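Acetyl-CoA C-acetyltransferase (Syntrophomonas wolfei subsp. wolfei, PDB 7N7Z) probably catalyses the transfer of an acetyl group between two acetyl-CoA molecules to form acetoacetyl-CoA. Local coordinates at residues H160-A169 with A238-T246. Residues are numbered along the deposited sequence; the frame is centred on the assembly and turned at random.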
# COMPACT_ATOMS: atom_id res chain seq x y z
N HIS B 160 -4.96 16.06 16.71
CA HIS B 160 -3.61 15.86 17.22
C HIS B 160 -3.51 16.20 18.70
O HIS B 160 -4.32 16.97 19.22
CB HIS B 160 -2.62 16.71 16.41
CG HIS B 160 -1.23 16.17 16.39
ND1 HIS B 160 -0.35 16.32 17.45
CD2 HIS B 160 -0.55 15.49 15.44
CE1 HIS B 160 0.80 15.75 17.14
NE2 HIS B 160 0.70 15.24 15.93
N MET B 161 -2.51 15.63 19.38
CA MET B 161 -2.28 15.99 20.78
C MET B 161 -2.10 17.50 20.92
O MET B 161 -2.53 18.09 21.92
CB MET B 161 -1.05 15.26 21.32
CG MET B 161 -1.22 13.75 21.44
SD MET B 161 -2.40 13.28 22.71
CE MET B 161 -2.79 11.60 22.20
N GLY B 162 -1.46 18.13 19.94
CA GLY B 162 -1.25 19.57 20.01
C GLY B 162 -2.55 20.34 20.18
O GLY B 162 -2.56 21.40 20.81
N MET B 163 -3.65 19.82 19.64
CA MET B 163 -4.93 20.49 19.80
C MET B 163 -5.37 20.50 21.26
O MET B 163 -5.92 21.50 21.75
CB MET B 163 -5.99 19.82 18.93
CG MET B 163 -5.62 19.72 17.46
SD MET B 163 -5.50 21.34 16.67
CE MET B 163 -7.18 21.55 16.08
N THR B 164 -5.13 19.40 21.98
CA THR B 164 -5.49 19.37 23.39
C THR B 164 -4.64 20.34 24.20
O THR B 164 -5.11 20.88 25.21
CB THR B 164 -5.35 17.95 23.95
OG1 THR B 164 -3.96 17.63 24.14
CG2 THR B 164 -5.98 16.94 22.99
N ALA B 165 -3.39 20.56 23.79
CA ALA B 165 -2.59 21.61 24.41
C ALA B 165 -3.19 22.98 24.14
O ALA B 165 -3.17 23.86 25.01
CB ALA B 165 -1.15 21.54 23.92
N GLU B 166 -3.73 23.18 22.93
CA GLU B 166 -4.40 24.44 22.63
C GLU B 166 -5.62 24.64 23.52
O GLU B 166 -5.93 25.78 23.91
CB GLU B 166 -4.81 24.48 21.15
CG GLU B 166 -3.67 24.67 20.17
CD GLU B 166 -2.90 25.97 20.37
OE1 GLU B 166 -3.28 26.76 21.26
OE2 GLU B 166 -1.92 26.20 19.64
N ASN B 167 -6.31 23.56 23.86
CA ASN B 167 -7.45 23.67 24.77
C ASN B 167 -7.00 24.14 26.15
O ASN B 167 -7.64 25.00 26.76
CB ASN B 167 -8.17 22.32 24.88
CG ASN B 167 -8.92 21.95 23.61
OD1 ASN B 167 -8.90 20.79 23.19
ND2 ASN B 167 -9.60 22.92 23.00
N ILE B 168 -5.89 23.60 26.65
CA ILE B 168 -5.38 24.02 27.95
C ILE B 168 -4.98 25.49 27.91
O ILE B 168 -5.27 26.25 28.84
CB ILE B 168 -4.20 23.13 28.38
CG1 ILE B 168 -4.73 21.82 28.99
CG2 ILE B 168 -3.30 23.86 29.37
CD1 ILE B 168 -3.65 20.82 29.34
N ALA B 169 -4.32 25.91 26.84
CA ALA B 169 -3.95 27.32 26.70
C ALA B 169 -5.19 28.20 26.69
O ALA B 169 -5.21 29.27 27.31
CB ALA B 169 -3.13 27.53 25.43
N ALA B 238 1.84 25.33 14.73
CA ALA B 238 2.06 24.02 14.14
C ALA B 238 0.79 23.20 13.97
O ALA B 238 0.78 22.28 13.15
CB ALA B 238 3.06 23.22 14.99
N PHE B 239 -0.27 23.50 14.72
CA PHE B 239 -1.48 22.68 14.69
C PHE B 239 -2.78 23.47 14.58
O PHE B 239 -3.80 22.86 14.24
CB PHE B 239 -1.55 21.81 15.96
CG PHE B 239 -0.32 20.98 16.19
CD1 PHE B 239 -0.22 19.70 15.68
CD2 PHE B 239 0.73 21.48 16.94
CE1 PHE B 239 0.91 18.94 15.89
CE2 PHE B 239 1.87 20.72 17.16
CZ PHE B 239 1.95 19.45 16.64
N LYS B 240 -2.78 24.77 14.84
CA LYS B 240 -4.00 25.56 14.76
C LYS B 240 -3.67 26.96 14.28
O LYS B 240 -2.61 27.50 14.59
CB LYS B 240 -4.72 25.63 16.11
CG LYS B 240 -6.17 26.08 16.02
CD LYS B 240 -6.80 26.22 17.39
CE LYS B 240 -7.04 24.86 18.03
NZ LYS B 240 -8.37 24.77 18.69
N LYS B 241 -4.59 27.54 13.51
CA LYS B 241 -4.43 28.92 13.07
C LYS B 241 -4.36 29.84 14.28
O LYS B 241 -5.24 29.82 15.15
CB LYS B 241 -5.58 29.33 12.15
CG LYS B 241 -5.98 28.28 11.13
CD LYS B 241 -6.46 28.91 9.83
CE LYS B 241 -7.80 28.34 9.37
NZ LYS B 241 -8.68 29.40 8.80
N GLY B 242 -3.31 30.66 14.34
CA GLY B 242 -3.10 31.51 15.49
C GLY B 242 -2.94 30.76 16.79
O GLY B 242 -3.13 31.34 17.86
N GLY B 243 -2.59 29.48 16.73
CA GLY B 243 -2.41 28.70 17.94
C GLY B 243 -1.07 28.97 18.60
O GLY B 243 -0.09 29.31 17.95
N VAL B 244 -1.05 28.81 19.93
CA VAL B 244 0.17 29.10 20.69
C VAL B 244 1.19 27.98 20.64
O VAL B 244 2.33 28.17 21.08
CB VAL B 244 -0.17 29.39 22.17
CG1 VAL B 244 -1.13 30.56 22.28
CG2 VAL B 244 -0.74 28.15 22.85
N VAL B 245 0.82 26.81 20.11
CA VAL B 245 1.71 25.66 20.09
C VAL B 245 2.54 25.68 18.81
O VAL B 245 1.99 25.79 17.70
CB VAL B 245 0.92 24.35 20.20
CG1 VAL B 245 1.84 23.15 20.03
CG2 VAL B 245 0.20 24.28 21.54
N THR B 246 3.85 25.58 18.95
CA THR B 246 4.78 25.52 17.84
C THR B 246 5.64 24.26 17.96
O THR B 246 5.59 23.54 18.96
CB THR B 246 5.68 26.76 17.80
OG1 THR B 246 6.69 26.67 18.82
CG2 THR B 246 4.87 28.03 18.01
O HOH W 1 -0.67 25.50 17.40
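Glu166 sets CG beside its own backbone N, anti to the carbonyl carbon (chi1 -73°), and its chain bends at chi2, which carries the carboxylate across to Val244 and Val245, while His160, with CG trans to N (chi1 -154°), lays its ring against Phe239. The contact joins the first turns of helix 161-172 of the thiolase fold to the loop leading toward strand 254-264, where a type II beta turn, Lys240 to Gly243, precedes Val244 and Val245, whose consecutive N-H groups face the acid. Val245 N donates to Glu166 OE2 at 2.8 Å, reaching it from 36° out of the carboxylate plane, and Val244 N makes a weak bond to Glu166 OE1. A water donates to both Glu166 OE2 and Val245 O, adding a water-mediated link to the two direct bonds between the buried acid and the loop. Gly243 CA comes within 3.1 Å of Glu166 OE2, a tight approach of the backbone to the carboxylate. Ala165 CB meets Val245 CG2; one helical turn on, Ala169 CB packs on Val244 CG2. The aliphatic part of Lys240 runs past Glu166 in the opposite direction, its CE against Glu166 CB and Met163 CE, and Met163 SD lies 3.3 Å from Phe239 O. At the start of the helix Gly162 CA makes a CH-pi contact over the face of the Phe239 ring, 4.2 Å from its centroid. His160 and Phe239 rings meet obliquely. The His160 side chain, which also touches Leu148 and Leu152 of helix 146-152, is about 9 Å from that of His358, a predicted active-site residue. His160 is the N-cap: its ND1 accepts a nearly straight bond in the ring plane from Gly162 N at 3.3 Å, while Phe239 CE1 sits over the centre of the same imidazole.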